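Local coordinates for lipoprotein (Mycoplasma mycoides subsp. capri, PDB 7ADK) that probably acts as a peptidase of the chymotrypsin-like PA clan, carried at the mycoplasma membrane as a lipoprotein, at residues V281-L287 / I634-P638; T305-D309 / W401-I406. All blocks are in the same frame, centred on the assembly; numbering follows the deposited sequence.

Contact 1: V281-L287 / I634-P638; sequences VGLARTL and IVGYP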
loop_
_atom_site.group_PDB
_atom_site.type_symbol
_atom_site.label_atom_id
_atom_site.label_comp_id
_atom_site.label_asym_id
_atom_site.label_seq_id
_atom_site.Cartn_x
_atom_site.Cartn_y
_atom_site.Cartn_z
ATOM N N VAL B 281 -10.585 -20.555 1.333
ATOM C CA VAL B 281 -10.683 -20.262 -0.127
ATOM C C VAL B 281 -9.470 -19.595 -0.777
ATOM O O VAL B 281 -8.957 -20.097 -1.769
ATOM C CB VAL B 281 -12.000 -19.523 -0.449
ATOM C CG1 VAL B 281 -12.039 -18.836 -1.812
ATOM C CG2 VAL B 281 -13.150 -20.524 -0.358
ATOM N N GLY B 282 -9.038 -18.432 -0.311
ATOM C CA GLY B 282 -7.950 -17.656 -0.919
ATOM C C GLY B 282 -6.559 -18.020 -0.448
ATOM O O GLY B 282 -5.549 -17.484 -0.880
ATOM N N LEU B 283 -6.538 -18.944 0.482
ATOM C CA LEU B 283 -5.408 -19.564 1.132
ATOM C C LEU B 283 -5.644 -21.054 0.989
ATOM O O LEU B 283 -6.784 -21.502 1.014
ATOM C CB LEU B 283 -5.380 -19.070 2.586
ATOM C CG LEU B 283 -4.522 -19.839 3.599
ATOM C CD1 LEU B 283 -4.459 -19.021 4.886
ATOM C CD2 LEU B 283 -5.102 -21.211 3.941
ATOM N N ALA B 284 -4.589 -21.819 0.819
ATOM C CA ALA B 284 -4.672 -23.231 0.465
ATOM C C ALA B 284 -5.277 -23.601 -0.897
ATOM O O ALA B 284 -4.764 -24.526 -1.501
ATOM C CB ALA B 284 -5.228 -24.064 1.605
ATOM N N ARG B 285 -6.321 -22.944 -1.395
ATOM C CA ARG B 285 -7.088 -23.443 -2.543
ATOM C C ARG B 285 -6.945 -22.574 -3.777
ATOM O O ARG B 285 -6.522 -23.069 -4.818
ATOM C CB ARG B 285 -8.562 -23.669 -2.176
ATOM C CG ARG B 285 -8.791 -24.538 -0.942
ATOM C CD ARG B 285 -8.361 -25.988 -1.064
ATOM N NE ARG B 285 -8.613 -26.672 0.216
ATOM C CZ ARG B 285 -7.726 -26.910 1.164
ATOM N NH1 ARG B 285 -6.475 -27.151 0.923
ATOM N NH2 ARG B 285 -8.074 -26.895 2.411
ATOM N N THR B 286 -7.252 -21.288 -3.695
ATOM C CA THR B 286 -7.005 -20.333 -4.792
ATOM C C THR B 286 -5.559 -19.908 -4.775
ATOM O O THR B 286 -5.219 -18.729 -4.730
ATOM C CB THR B 286 -7.936 -19.131 -4.809
ATOM O OG1 THR B 286 -9.230 -19.630 -4.629
ATOM C CG2 THR B 286 -7.871 -18.430 -6.166
ATOM N N LEU B 287 -4.706 -20.918 -4.661
ATOM C CA LEU B 287 -3.390 -20.757 -4.114
ATOM C C LEU B 287 -2.598 -19.781 -4.976
ATOM O O LEU B 287 -2.172 -18.763 -4.419
ATOM C CB LEU B 287 -2.769 -22.136 -3.725
ATOM C CG LEU B 287 -2.283 -23.164 -4.768
ATOM C CD1 LEU B 287 -0.830 -22.934 -5.174
ATOM C CD2 LEU B 287 -2.317 -24.564 -4.184
ATOM N N ILE B 634 -12.255 -14.288 -2.253
ATOM C CA ILE B 634 -10.806 -14.072 -1.995
ATOM C C ILE B 634 -10.105 -14.965 -2.970
ATOM O O ILE B 634 -9.702 -16.084 -2.698
ATOM C CB ILE B 634 -10.223 -14.354 -0.597
ATOM C CG1 ILE B 634 -10.913 -13.451 0.408
ATOM C CG2 ILE B 634 -8.710 -14.027 -0.576
ATOM C CD1 ILE B 634 -10.297 -13.510 1.807
ATOM N N VAL B 635 -10.040 -14.427 -4.149
ATOM C CA VAL B 635 -9.420 -14.996 -5.311
ATOM C C VAL B 635 -8.945 -13.832 -6.121
ATOM O O VAL B 635 -9.373 -12.693 -5.931
ATOM C CB VAL B 635 -10.375 -15.857 -6.143
ATOM C CG1 VAL B 635 -10.717 -17.195 -5.494
ATOM C CG2 VAL B 635 -11.683 -15.136 -6.354
ATOM N N GLY B 636 -8.052 -14.120 -7.044
ATOM C CA GLY B 636 -7.460 -13.079 -7.842
ATOM C C GLY B 636 -6.401 -12.324 -7.071
ATOM O O GLY B 636 -6.565 -11.917 -5.924
ATOM N N TYR B 637 -5.311 -12.088 -7.773
ATOM C CA TYR B 637 -4.276 -11.173 -7.356
ATOM C C TYR B 637 -4.100 -10.154 -8.480
ATOM O O TYR B 637 -3.441 -10.450 -9.478
ATOM C CB TYR B 637 -3.009 -11.961 -7.021
ATOM C CG TYR B 637 -3.151 -13.035 -5.960
ATOM C CD1 TYR B 637 -3.615 -14.317 -6.309
ATOM C CD2 TYR B 637 -2.672 -12.804 -4.662
ATOM C CE1 TYR B 637 -3.550 -15.377 -5.388
ATOM C CE2 TYR B 637 -2.596 -13.864 -3.743
ATOM C CZ TYR B 637 -3.014 -15.158 -4.107
ATOM O OH TYR B 637 -2.833 -16.195 -3.252
ATOM N N PRO B 638 -4.723 -8.976 -8.417
ATOM C CA PRO B 638 -4.416 -7.917 -9.357
ATOM C C PRO B 638 -3.009 -7.376 -9.101
ATOM O O PRO B 638 -2.502 -7.444 -7.984
ATOM C CB PRO B 638 -5.509 -6.879 -9.155
ATOM C CG PRO B 638 -5.927 -7.063 -7.704
ATOM C CD PRO B 638 -5.675 -8.535 -7.419
#
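T286, the centre of an inverse gamma turn, packs against V635 in the loop that leads into strand 289-293 of the antiparallel sheet. The closer packing lies here. The two side chains cross at about a right angle, with V635 CG1 lodged at the threonine's fork. With chi1 at -46°, T286 turns its methyl toward the valine and keeps OG1 beside its own backbone N, from where T286 OG1 donates to V281 O (2.9 Å), 46° above the carbonyl plane. V281 O also accepts from the backbone T286 N (2.8 Å). Both branches of the threonine touch V635, and the hydroxyl in addition closes the loop on V281 O. G282 suits its place because I634 CG2 lies 3.7 Å from G282 CA, on the side where a side chain would project; G636 has a positive phi, which favours glycine. V281 CG1 and V635 CG1, 4.2 Å apart, add a lighter apolar touch.

The other end is looser, though every touching residue is buried and neither end faces solvent. L287 turns its side chain away, onto I428 of strand 421-433, and offers only its backbone. Y637 is long enough to carry its hydroxyl there: T286 O lies at the edge of its ring, and Y637 OH donates a 2.9 Å hydrogen bond to L287 O, tilted 32° from the carbonyl plane.

Contact 2: T305-D309 / W401-I406; sequences TIYKD and WQRKEI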
loop_
_atom_site.group_PDB
_atom_site.type_symbol
_atom_site.label_atom_id
_atom_site.label_comp_id
_atom_site.label_asym_id
_atom_site.label_seq_id
_atom_site.Cartn_x
_atom_site.Cartn_y
_atom_site.Cartn_z
ATOM N N THR B 305 0.034 -1.829 -33.366
ATOM C CA THR B 305 0.413 -0.925 -34.461
ATOM C C THR B 305 -0.307 -1.190 -35.781
ATOM O O THR B 305 -0.549 -0.226 -36.505
ATOM C CB THR B 305 1.916 -0.794 -34.691
ATOM O OG1 THR B 305 2.562 -2.004 -34.944
ATOM C CG2 THR B 305 2.594 -0.067 -33.531
ATOM N N ILE B 306 -0.761 -2.413 -36.076
ATOM C CA ILE B 306 -1.722 -2.670 -37.165
ATOM C C ILE B 306 -3.066 -1.983 -36.868
ATOM O O ILE B 306 -3.599 -1.278 -37.726
ATOM C CB ILE B 306 -1.882 -4.187 -37.421
ATOM C CG1 ILE B 306 -0.569 -4.769 -37.987
ATOM C CG2 ILE B 306 -3.038 -4.479 -38.392
ATOM C CD1 ILE B 306 -0.490 -6.294 -37.930
ATOM N N TYR B 307 -3.573 -2.083 -35.636
ATOM C CA TYR B 307 -4.752 -1.335 -35.177
ATOM C C TYR B 307 -4.551 0.190 -35.302
ATOM O O TYR B 307 -5.393 0.889 -35.875
ATOM C CB TYR B 307 -5.093 -1.762 -33.740
ATOM C CG TYR B 307 -6.118 -0.875 -33.056
ATOM C CD1 TYR B 307 -5.684 0.254 -32.338
ATOM C CD2 TYR B 307 -7.493 -1.146 -33.169
ATOM C CE1 TYR B 307 -6.619 1.122 -31.750
ATOM C CE2 TYR B 307 -8.433 -0.276 -32.583
ATOM C CZ TYR B 307 -7.995 0.858 -31.868
ATOM O OH TYR B 307 -8.887 1.702 -31.286
ATOM N N LYS B 308 -3.401 0.717 -34.846
ATOM C CA LYS B 308 -3.021 2.133 -35.021
ATOM C C LYS B 308 -2.948 2.531 -36.499
ATOM O O LYS B 308 -3.285 3.665 -36.811
ATOM C CB LYS B 308 -1.719 2.474 -34.258
ATOM C CG LYS B 308 -1.941 2.590 -32.732
ATOM C CD LYS B 308 -0.771 2.193 -31.802
ATOM C CE LYS B 308 0.502 3.039 -31.878
ATOM N NZ LYS B 308 1.493 2.666 -30.836
ATOM N N ASP B 309 -2.582 1.641 -37.421
ATOM C CA ASP B 309 -2.573 1.930 -38.862
ATOM C C ASP B 309 -3.987 2.052 -39.476
ATOM O O ASP B 309 -4.260 2.976 -40.250
ATOM C CB ASP B 309 -1.750 0.870 -39.614
ATOM C CG ASP B 309 -1.254 1.347 -40.978
ATOM O OD1 ASP B 309 -1.299 2.564 -41.266
ATOM O OD2 ASP B 309 -0.779 0.502 -41.764
ATOM N N TRP B 401 4.593 5.414 -40.225
ATOM C CA TRP B 401 4.607 4.322 -41.209
ATOM C C TRP B 401 4.804 2.965 -40.529
ATOM O O TRP B 401 5.896 2.427 -40.398
ATOM C CB TRP B 401 5.488 4.583 -42.445
ATOM C CG TRP B 401 5.645 3.440 -43.416
ATOM C CD1 TRP B 401 6.822 3.019 -43.935
ATOM C CD2 TRP B 401 4.645 2.497 -43.933
ATOM N NE1 TRP B 401 6.613 1.945 -44.782
ATOM C CE2 TRP B 401 5.292 1.576 -44.811
ATOM C CE3 TRP B 401 3.263 2.305 -43.733
ATOM C CZ2 TRP B 401 4.599 0.561 -45.479
ATOM C CZ3 TRP B 401 2.566 1.263 -44.362
ATOM C CH2 TRP B 401 3.230 0.398 -45.241
ATOM N N GLN B 402 3.677 2.424 -40.055
ATOM C CA GLN B 402 3.668 1.313 -39.107
ATOM C C GLN B 402 4.330 0.037 -39.616
ATOM O O GLN B 402 4.913 -0.663 -38.814
ATOM C CB GLN B 402 2.237 0.986 -38.653
ATOM C CG GLN B 402 1.485 2.159 -37.996
ATOM C CD GLN B 402 2.231 2.846 -36.858
ATOM O OE1 GLN B 402 2.157 4.053 -36.702
ATOM N NE2 GLN B 402 3.000 2.131 -36.079
ATOM N N ARG B 403 4.321 -0.266 -40.913
ATOM C CA ARG B 403 4.993 -1.459 -41.450
ATOM C C ARG B 403 6.531 -1.362 -41.416
ATOM O O ARG B 403 7.192 -2.394 -41.400
ATOM C CB ARG B 403 4.430 -1.778 -42.839
ATOM C CG ARG B 403 4.570 -3.252 -43.231
ATOM C CD ARG B 403 3.765 -3.552 -44.495
ATOM N NE ARG B 403 3.960 -4.927 -44.962
ATOM C CZ ARG B 403 3.324 -6.019 -44.584
ATOM N NH1 ARG B 403 2.414 -6.031 -43.662
ATOM N NH2 ARG B 403 3.591 -7.148 -45.150
ATOM N N LYS B 404 7.108 -0.151 -41.327
ATOM C CA LYS B 404 8.528 0.083 -40.985
ATOM C C LYS B 404 8.766 -0.007 -39.470
ATOM O O LYS B 404 9.788 -0.530 -39.038
ATOM C CB LYS B 404 8.977 1.440 -41.561
ATOM C CG LYS B 404 10.477 1.713 -41.399
ATOM C CD LYS B 404 10.903 3.092 -41.910
ATOM C CE LYS B 404 10.385 4.221 -41.033
ATOM N NZ LYS B 404 10.908 5.536 -41.434
ATOM N N GLU B 405 7.820 0.437 -38.651
ATOM C CA GLU B 405 7.883 0.238 -37.197
ATOM C C GLU B 405 7.773 -1.260 -36.831
ATOM O O GLU B 405 8.566 -1.762 -36.043
ATOM C CB GLU B 405 6.819 1.129 -36.534
ATOM C CG GLU B 405 6.900 1.120 -35.006
ATOM C CD GLU B 405 6.357 2.404 -34.355
ATOM O OE1 GLU B 405 7.070 2.998 -33.517
ATOM O OE2 GLU B 405 5.231 2.849 -34.674
ATOM N N ILE B 406 6.899 -2.015 -37.504
ATOM C CA ILE B 406 6.772 -3.478 -37.389
ATOM C C ILE B 406 8.038 -4.193 -37.868
ATOM O O ILE B 406 8.421 -5.203 -37.290
ATOM C CB ILE B 406 5.518 -3.974 -38.153
ATOM C CG1 ILE B 406 4.238 -3.495 -37.440
ATOM C CG2 ILE B 406 5.468 -5.502 -38.304
ATOM C CD1 ILE B 406 2.996 -3.486 -38.333
#
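D309 and W401 bring their flat groups together only loosely, D309 OD2 standing 4.3 Å from W401 CZ3 in an oblique approach. One face of the indole is occupied from within its own segment, by R403 CB, 3.4 Å above the plane, and by K404 N, both toward the rim. I379 touches both D309 and W401. The D309 carboxylate and the Q402 amide are turned 61° apart, and these side chains slide past each other in opposite directions, meeting through D309 CB and Q402 CG at 3.8 Å.

Helices 299-313 and 402-412 run antiparallel here, their local axes 9.8 Å apart at 173°. Q402 points toward the other helix and packs on T305 as well as D309. Bent at chi2 (-52°), it folds its amide back so that Q402 NE2 lies 3.4 Å from T305 CG2 while donating to E405 OE2 at 2.7 Å, on that oxygen's anti lone pair. T305, a compact residue, runs alongside I406 in the opposite direction, and its OG1 bonds back to Q301 O and T302 O of its own helix. At the surface, I306 CG1 meets I406 CD1 at 3.8 Å, the two isoleucines crossing at about a right angle.

T305 OG1 and Q402 NE2 thus find partners within their own helices, leaving the segments to meet through van der Waals packing. K308 NZ, 5.4 Å from E405 OE2, is too far for a salt bridge but may add a weak attraction.

How the contacts relate
The modelled chain starts at residue 158 and passes helix 220-226 before reaching 281-287, the first half of contact 1. It then enters the antiparallel sheet through strand 289-293 and continues into helix 299-313, which carries 305-309. A strand-free excursion, less than half of it helix, follows, and contact 2 closes it 92 residues later at helix 402-412. Most of the antiparallel sheet comes next, from strand 421-433 to 565-566, before 634-638 closes contact 1; the greater part of the mixed sheet comes later still. The shorter loop is thus nested in the longer one. Contact 1 ties the entry loop to a later loop; contact 2 pairs helices about 40 Å away, centre to centre.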